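Local coordinates for uncharacterized protein (Chaetomium thermophilum, PDB 3LPZ) that probably acts as Get4 in the Get pathway of tail-anchored protein targeting, an alpha-solenoid protein that binds Get5, at residues H158-T163 with E168-M173; P196-L199 with A205-T208; G102-F107 with H139-T144. All blocks are in the same frame, centred on the assembly; numbering follows the deposited sequence.

Contact 1 of 3, residues H158-T163 with E168-M173; sequences HLVLGT and EVLARM
Leu-159 reaches across from helix 152-159 to Val-169 and Leu-170, on the helix that follows it in the chain. From its base outward, Leu-159 CB lies 4.1 Å from Leu-170 CB. With CG anti to the carbonyl carbon (chi1 -69°), the branch is carried toward helix 166-179, where its two methyls share the work. Leu-159 CD1 settles against Val-169 CG1 at 3.8 Å and against Leu-170 CB at 4.0 Å, while Leu-159 CD2 meets the same Val-169 methyl at 4.0 Å. A forked tip thus straddles a single methyl, and the two side chains cross at about a right angle. A second, smaller touch, seen with one of the two conformers of Val-160, joins Val-160 CG1 to Leu-170 CD2 at 3.9 Å. Branched aliphatic residues suit this place because they pack by shape and ask for no polar partner; no hydrogen bond spans the segments. The backbone does the turning: a type I turn runs from Leu-159 to Gly-162, and Thr-163 OG1 caps the N of Glu-165. On the side of helix 166-179 that faces Ile-212 of helix 203-220, Arg-172 grips Glu-168 OE2 side-on through NE and NH2, the oxygen lying in the guanidinium plane. Antiparallel helices joined by a short connection and sealed by aliphatic side chains form a helical hairpin, consistent with the alpha-solenoid fold of Get4.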
loop_
_atom_site.group_PDB
_atom_site.type_symbol
_atom_site.label_atom_id
_atom_site.label_comp_id
_atom_site.label_asym_id
_atom_site.label_seq_id
_atom_site.Cartn_x
_atom_site.Cartn_y
_atom_site.Cartn_z
ATOM N N HIS A 158 -1.132 0.770 -1.198
ATOM C CA HIS A 158 0.224 0.720 -1.753
ATOM C C HIS A 158 1.313 0.645 -0.681
ATOM O O HIS A 158 2.245 -0.157 -0.806
ATOM C CB HIS A 158 0.460 1.913 -2.659
ATOM C CG HIS A 158 -0.343 1.847 -3.919
ATOM N ND1 HIS A 158 0.022 1.052 -4.986
ATOM C CD2 HIS A 158 -1.515 2.440 -4.265
ATOM C CE1 HIS A 158 -0.877 1.185 -5.950
ATOM N NE2 HIS A 158 -1.821 2.019 -5.536
ATOM N N LEU A 159 1.165 1.437 0.388
ATOM C CA LEU A 159 2.222 1.484 1.421
ATOM C C LEU A 159 2.445 0.150 2.132
ATOM O O LEU A 159 3.574 -0.132 2.528
ATOM C CB LEU A 159 1.982 2.615 2.424
ATOM C CG LEU A 159 2.185 4.017 1.800
ATOM C CD1 LEU A 159 1.565 5.088 2.679
ATOM C CD2 LEU A 159 3.712 4.330 1.497
ATOM N N VAL A 160 1.393 -0.658 2.291
ATOM C CA VAL A 160 1.545 -1.966 2.937
ATOM C C VAL A 160 2.381 -2.935 2.093
ATOM O O VAL A 160 2.934 -3.938 2.619
ATOM C CB VAL A 160 0.178 -2.613 3.355
ATOM C CG1 VAL A 160 -0.490 -1.748 4.406
ATOM C CG2 VAL A 160 -0.754 -2.902 2.139
ATOM N N LEU A 161 2.484 -2.628 0.804
ATOM C CA LEU A 161 3.289 -3.363 -0.161
ATOM C C LEU A 161 4.611 -2.670 -0.532
ATOM O O LEU A 161 5.237 -3.046 -1.525
ATOM C CB LEU A 161 2.459 -3.613 -1.435
ATOM C CG LEU A 161 1.171 -4.444 -1.220
ATOM C CD1 LEU A 161 0.360 -4.527 -2.523
ATOM C CD2 LEU A 161 1.513 -5.867 -0.669
ATOM N N GLY A 162 5.041 -1.693 0.271
ATOM C CA GLY A 162 6.158 -0.821 -0.089
ATOM C C GLY A 162 7.517 -1.323 0.409
ATOM O O GLY A 162 7.755 -2.546 0.580
ATOM N N THR A 163 8.421 -0.371 0.585
ATOM C CA THR A 163 9.808 -0.648 0.916
ATOM C C THR A 163 9.984 -0.447 2.412
ATOM O O THR A 163 9.015 -0.144 3.132
ATOM C CB THR A 163 10.742 0.380 0.213
ATOM O OG1 THR A 163 10.403 1.698 0.671
ATOM C CG2 THR A 163 10.597 0.317 -1.334
ATOM N N GLU A 168 7.021 4.074 7.961
ATOM C CA GLU A 168 7.033 5.370 8.616
ATOM C C GLU A 168 6.071 6.319 7.907
ATOM O O GLU A 168 5.348 7.064 8.567
ATOM C CB GLU A 168 8.432 5.984 8.706
ATOM C CG GLU A 168 8.410 7.465 9.068
ATOM C CD GLU A 168 9.753 7.998 9.495
ATOM O OE1 GLU A 168 10.766 7.268 9.403
ATOM O OE2 GLU A 168 9.786 9.163 9.931
ATOM N N VAL A 169 6.033 6.268 6.573
ATOM C CA VAL A 169 5.084 7.128 5.832
ATOM C C VAL A 169 3.637 6.769 6.229
ATOM O O VAL A 169 2.796 7.642 6.497
ATOM C CB VAL A 169 5.289 7.019 4.295
ATOM C CG1 VAL A 169 4.180 7.751 3.547
ATOM C CG2 VAL A 169 6.681 7.559 3.884
ATOM N N LEU A 170 3.351 5.478 6.284
ATOM C CA LEU A 170 2.002 5.021 6.612
ATOM C C LEU A 170 1.598 5.399 8.041
ATOM O O LEU A 170 0.495 5.863 8.266
ATOM C CB LEU A 170 1.862 3.504 6.384
ATOM C CG LEU A 170 0.485 2.882 6.656
ATOM C CD1 LEU A 170 -0.611 3.523 5.730
ATOM C CD2 LEU A 170 0.528 1.361 6.482
ATOM N N ALA A 171 2.485 5.172 9.002
ATOM C CA ALA A 171 2.196 5.491 10.403
ATOM C C ALA A 171 1.958 7.012 10.604
ATOM O O ALA A 171 1.034 7.414 11.329
ATOM C CB ALA A 171 3.345 4.990 11.298
ATOM N N ARG A 172 2.771 7.838 9.950
ATOM C CA ARG A 172 2.589 9.315 10.013
ATOM C C ARG A 172 1.315 9.780 9.324
ATOM O O ARG A 172 0.649 10.715 9.796
ATOM C CB ARG A 172 3.796 10.050 9.421
ATOM C CG ARG A 172 5.008 9.976 10.329
ATOM C CD ARG A 172 6.176 10.879 9.852
ATOM N NE ARG A 172 7.429 10.503 10.521
ATOM C CZ ARG A 172 7.720 10.774 11.796
ATOM N NH1 ARG A 172 6.844 11.413 12.571
ATOM N NH2 ARG A 172 8.886 10.397 12.311
ATOM N N MET A 173 0.948 9.105 8.243
ATOM C CA MET A 173 -0.339 9.353 7.587
ATOM C C MET A 173 -1.504 8.963 8.513
ATOM O O MET A 173 -2.450 9.727 8.675
ATOM C CB MET A 173 -0.432 8.613 6.247
ATOM C CG MET A 173 -1.738 8.884 5.456
ATOM S SD MET A 173 -2.325 7.426 4.551
ATOM C CE MET A 173 -3.100 6.591 5.937
#

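Contact 2 of 3, residues P196-L199 with A205-T208; sequences PYLL and AANT
Tyr-197 lays one face of its ring against the methyl of Ala-205, a CH-pi contact in which Ala-205 CB stands 3.5 Å from the ring centroid, 20° off the ring normal. Tyr-197 CG stands anti to its carbonyl carbon (chi1 -76°), which brings the ring over that methyl. The methyl is offset toward the rim, and its nearest ring atom is Tyr-197 CD1, 3.4 Å from Ala-205 CB. One residue on, Tyr-197 CB packs against the backbone of Ala-206, coming within 3.5 Å of Ala-206 N. Leu-198 completes this first shell: its CD2 touches Ala-206 CB at 3.6 Å. Alanine suits both positions because its short side chain lets the helices come close, with the CA atoms of Tyr-197 and Ala-206 only 5.0 Å apart, and one methyl covers part of an aromatic face.

The next shell fixes the ring. Its hydroxyl is hydrogen-bonded to the carbonyl oxygen of Leu-159, which gives the polar tip a partner in a buried setting, while Pro-167 and Leu-170 of helix 166-179 also pack on the tyrosine. Leu-198, by contrast, meets Ile-288 of helix 282-293 and Leu-252 of helix 243-256, so neighbouring side chains touch different helices. Close alanine packing where one helix turns back into the next is in keeping with the stacked helices of an alpha-solenoid.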
loop_
_atom_site.group_PDB
_atom_site.type_symbol
_atom_site.label_atom_id
_atom_site.label_comp_id
_atom_site.label_asym_id
_atom_site.label_seq_id
_atom_site.Cartn_x
_atom_site.Cartn_y
_atom_site.Cartn_z
ATOM N N PRO A 196 -2.251 -4.332 9.065
ATOM C CA PRO A 196 -2.022 -4.741 7.669
ATOM C C PRO A 196 -0.612 -5.283 7.394
ATOM O O PRO A 196 -0.466 -6.199 6.558
ATOM C CB PRO A 196 -2.313 -3.441 6.870
ATOM C CG PRO A 196 -3.365 -2.747 7.695
ATOM C CD PRO A 196 -2.861 -2.985 9.139
ATOM N N TYR A 197 0.413 -4.731 8.058
ATOM C CA TYR A 197 1.762 -5.291 7.917
ATOM C C TYR A 197 1.878 -6.699 8.473
ATOM O O TYR A 197 2.538 -7.536 7.844
ATOM C CB TYR A 197 2.846 -4.390 8.529
ATOM C CG TYR A 197 3.147 -3.193 7.655
ATOM C CD1 TYR A 197 3.587 -3.359 6.332
ATOM C CD2 TYR A 197 3.022 -1.897 8.159
ATOM C CE1 TYR A 197 3.895 -2.234 5.521
ATOM C CE2 TYR A 197 3.343 -0.769 7.367
ATOM C CZ TYR A 197 3.755 -0.959 6.046
ATOM O OH TYR A 197 4.027 0.138 5.269
ATOM N N LEU A 198 1.242 -6.962 9.625
ATOM C CA LEU A 198 1.181 -8.326 10.156
ATOM C C LEU A 198 0.487 -9.265 9.156
ATOM O O LEU A 198 0.953 -10.374 8.929
ATOM C CB LEU A 198 0.462 -8.380 11.515
ATOM C CG LEU A 198 1.196 -7.757 12.701
ATOM C CD1 LEU A 198 0.346 -7.901 13.989
ATOM C CD2 LEU A 198 2.612 -8.346 12.860
ATOM N N LEU A 199 -0.608 -8.802 8.547
ATOM C CA LEU A 199 -1.342 -9.609 7.558
ATOM C C LEU A 199 -0.545 -9.985 6.296
ATOM O O LEU A 199 -0.845 -10.993 5.669
ATOM C CB LEU A 199 -2.651 -8.919 7.151
ATOM C CG LEU A 199 -3.716 -8.816 8.257
ATOM C CD1 LEU A 199 -4.941 -7.997 7.732
ATOM C CD2 LEU A 199 -4.154 -10.184 8.742
ATOM N N ALA A 205 8.018 -4.349 9.583
ATOM C CA ALA A 205 7.260 -3.163 9.211
ATOM C C ALA A 205 6.193 -2.828 10.273
ATOM O O ALA A 205 6.010 -1.672 10.631
ATOM C CB ALA A 205 6.595 -3.377 7.847
ATOM N N ALA A 206 5.504 -3.854 10.773
ATOM C CA ALA A 206 4.473 -3.671 11.803
ATOM C C ALA A 206 5.101 -2.973 13.017
ATOM O O ALA A 206 4.531 -2.017 13.573
ATOM C CB ALA A 206 3.894 -5.010 12.218
ATOM N N ASN A 207 6.285 -3.456 13.406
ATOM C CA ASN A 207 7.051 -2.861 14.509
ATOM C C ASN A 207 7.404 -1.419 14.266
ATOM O O ASN A 207 7.231 -0.571 15.156
ATOM C CB ASN A 207 8.326 -3.648 14.811
ATOM C CG ASN A 207 8.046 -4.994 15.463
ATOM O OD1 ASN A 207 6.996 -5.202 16.067
ATOM N ND2 ASN A 207 9.017 -5.922 15.361
ATOM N N THR A 208 7.915 -1.144 13.066
ATOM C CA THR A 208 8.284 0.218 12.710
ATOM C C THR A 208 7.045 1.142 12.753
ATOM O O THR A 208 7.103 2.230 13.333
ATOM C CB THR A 208 8.981 0.264 11.308
ATOM O OG1 THR A 208 10.201 -0.491 11.380
ATOM C CG2 THR A 208 9.302 1.704 10.863
#

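Contact 3 of 3, residues G102-F107 with H139-T144; sequences GCLRLF and HHVVGT
Thr-144 OG1 is gripped by three partners: it donates to the carbonyl oxygen of Val-141, 2.9 Å away, and accepts from two waters. Water 2 lies 2.8 Å from Thr-144 OG1 and in turn accepts from Arg-105 NH1; water 1 joins the same hydroxyl to Arg-105 NH2. The two bridges meet the guanidinium at its edge, in its plane, so they help to fix its rotation. Threonine suits the position because its hydroxyl can fold back onto its own helix, three residues earlier, and still receive both waters.

One face of the guanidinium is turned to Val-141, whose CG1 comes to 3.5 Å from Arg-105 NH2. The side chain, extended from CG to NE, carries its charge from segment 102-107 across to this valine, crossing it at about a right angle: the flat face packs against the methyl while the N-H edge keeps its waters. Deeper in, Leu-104 projects with CG anti to the backbone N (chi1 -176°), and its CD2 makes the apolar join, 3.8 Å from Val-142 CG2 and 4.0 Å from Val-141 CG1. Helix 112-128 adds Val-118 against Leu-104 and Met-121 against Val-142. Contact between helices with a whole helix intervening in the chain, leucine and valine within and watered polar groups at the rim, is as expected between stacked helices of an alpha-solenoid.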
loop_
_atom_site.group_PDB
_atom_site.type_symbol
_atom_site.label_atom_id
_atom_site.label_comp_id
_atom_site.label_asym_id
_atom_site.label_seq_id
_atom_site.Cartn_x
_atom_site.Cartn_y
_atom_site.Cartn_z
ATOM N N GLY A 102 9.929 9.029 -13.382
ATOM C CA GLY A 102 10.073 10.341 -14.005
ATOM C C GLY A 102 8.751 10.789 -14.639
ATOM O O GLY A 102 8.383 11.983 -14.550
ATOM N N CYS A 103 8.044 9.871 -15.297
ATOM C CA CYS A 103 6.710 10.203 -15.857
ATOM C C CYS A 103 5.675 10.456 -14.752
ATOM O O CYS A 103 4.945 11.472 -14.774
ATOM C CB CYS A 103 6.200 9.093 -16.792
ATOM S SG CYS A 103 7.195 8.879 -18.300
ATOM N N LEU A 104 5.632 9.536 -13.792
ATOM C CA LEU A 104 4.660 9.574 -12.682
ATOM C C LEU A 104 4.606 10.927 -11.983
ATOM O O LEU A 104 3.514 11.486 -11.744
ATOM C CB LEU A 104 5.007 8.501 -11.631
ATOM C CG LEU A 104 4.027 8.361 -10.445
ATOM C CD1 LEU A 104 2.643 7.988 -10.952
ATOM C CD2 LEU A 104 4.509 7.308 -9.385
ATOM N N ARG A 105 5.787 11.441 -11.640
ATOM C CA ARG A 105 5.887 12.647 -10.837
ATOM C C ARG A 105 5.503 13.896 -11.635
ATOM O O ARG A 105 5.271 14.945 -11.059
ATOM C CB ARG A 105 7.291 12.792 -10.274
ATOM C CG ARG A 105 7.628 11.702 -9.247
ATOM C CD ARG A 105 8.922 12.079 -8.532
ATOM N NE ARG A 105 9.420 11.077 -7.571
ATOM C CZ ARG A 105 8.993 10.943 -6.315
ATOM N NH1 ARG A 105 8.009 11.715 -5.854
ATOM N NH2 ARG A 105 9.544 10.018 -5.515
ATOM N N LEU A 106 5.424 13.783 -12.961
ATOM C CA LEU A 106 5.028 14.937 -13.776
ATOM C C LEU A 106 3.543 15.033 -14.114
ATOM O O LEU A 106 3.108 16.042 -14.667
ATOM C CB LEU A 106 5.895 15.036 -15.036
ATOM C CG LEU A 106 7.392 15.344 -14.828
ATOM C CD1 LEU A 106 8.174 15.030 -16.121
ATOM C CD2 LEU A 106 7.638 16.787 -14.409
ATOM N N PHE A 107 2.754 14.015 -13.783
ATOM C CA PHE A 107 1.305 14.109 -13.956
ATOM C C PHE A 107 0.704 15.066 -12.927
ATOM O O PHE A 107 1.144 15.073 -11.770
ATOM C CB PHE A 107 0.619 12.780 -13.680
ATOM C CG PHE A 107 0.693 11.789 -14.794
ATOM C CD1 PHE A 107 1.736 10.855 -14.845
ATOM C CD2 PHE A 107 -0.333 11.715 -15.748
ATOM C CE1 PHE A 107 1.778 9.888 -15.856
ATOM C CE2 PHE A 107 -0.288 10.765 -16.749
ATOM C CZ PHE A 107 0.755 9.834 -16.798
ATOM N N HIS A 139 5.303 0.937 -5.445
ATOM C CA HIS A 139 4.227 1.043 -4.442
ATOM C C HIS A 139 4.527 2.154 -3.427
ATOM O O HIS A 139 3.630 2.926 -3.054
ATOM C CB HIS A 139 4.008 -0.271 -3.671
ATOM C CG HIS A 139 3.178 -1.276 -4.410
ATOM N ND1 HIS A 139 1.902 -1.004 -4.859
ATOM C CD2 HIS A 139 3.433 -2.560 -4.769
ATOM C CE1 HIS A 139 1.399 -2.075 -5.456
ATOM N NE2 HIS A 139 2.310 -3.033 -5.420
ATOM N N HIS A 140 5.771 2.218 -2.958
ATOM C CA HIS A 140 6.156 3.274 -2.045
ATOM C C HIS A 140 5.890 4.697 -2.601
ATOM O O HIS A 140 5.262 5.527 -1.951
ATOM C CB HIS A 140 7.617 3.168 -1.633
ATOM C CG HIS A 140 8.044 4.306 -0.747
ATOM N ND1 HIS A 140 7.682 4.379 0.581
ATOM C CD2 HIS A 140 8.756 5.430 -1.011
ATOM C CE1 HIS A 140 8.163 5.502 1.102
ATOM N NE2 HIS A 140 8.828 6.152 0.160
ATOM N N VAL A 141 6.437 4.976 -3.774
ATOM C CA VAL A 141 6.262 6.279 -4.389
ATOM C C VAL A 141 4.783 6.628 -4.685
ATOM O O VAL A 141 4.350 7.723 -4.364
ATOM C CB VAL A 141 7.171 6.452 -5.622
ATOM C CG1 VAL A 141 6.916 7.846 -6.262
ATOM C CG2 VAL A 141 8.666 6.293 -5.182
ATOM N N VAL A 142 4.017 5.700 -5.249
ATOM C CA VAL A 142 2.600 5.938 -5.510
ATOM C C VAL A 142 1.909 6.212 -4.165
ATOM O O VAL A 142 1.105 7.137 -4.030
ATOM C CB VAL A 142 1.943 4.710 -6.217
ATOM C CG1 VAL A 142 0.403 4.811 -6.228
ATOM C CG2 VAL A 142 2.504 4.565 -7.648
ATOM N N GLY A 143 2.260 5.406 -3.163
ATOM C CA GLY A 143 1.691 5.568 -1.836
ATOM C C GLY A 143 1.992 6.937 -1.251
ATOM O O GLY A 143 1.086 7.582 -0.692
ATOM N N THR A 144 3.235 7.407 -1.401
ATOM C CA THR A 144 3.584 8.745 -0.878
ATOM C C THR A 144 2.874 9.886 -1.633
ATOM O O THR A 144 2.472 10.889 -1.025
ATOM C CB THR A 144 5.087 9.039 -0.833
ATOM O OG1 THR A 144 5.586 9.182 -2.183
ATOM C CG2 THR A 144 5.813 7.896 -0.121
HETATM O O HOH W 1 8.350 9.555 -2.880
HETATM O O HOH W 2 6.518 11.644 -3.216
#

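Overall arrangement
The three contacts follow the chain in series, contact 3 first and contact 2 last, along one solenoid. Contacts 1 and 2 each join helices adjacent in sequence, whereas contact 3 reaches past helix 112-128. Contact 2 is buried throughout and contact 1 only partly; contact 3 has a buried apolar core beside an exposed arginine, which is where its waters appear. Aliphatic packing serves contact 1, and aromatic-methyl packing contact 2. Contact 1 is the middle piece: it touches contact 2 where the backbone of Val-160 packs on the Tyr-197 ring, and contact 3 through a probable hydrogen bond between His-158 and His-139. Contacts 2 and 3 do not touch, their centres lying about 23 Å apart.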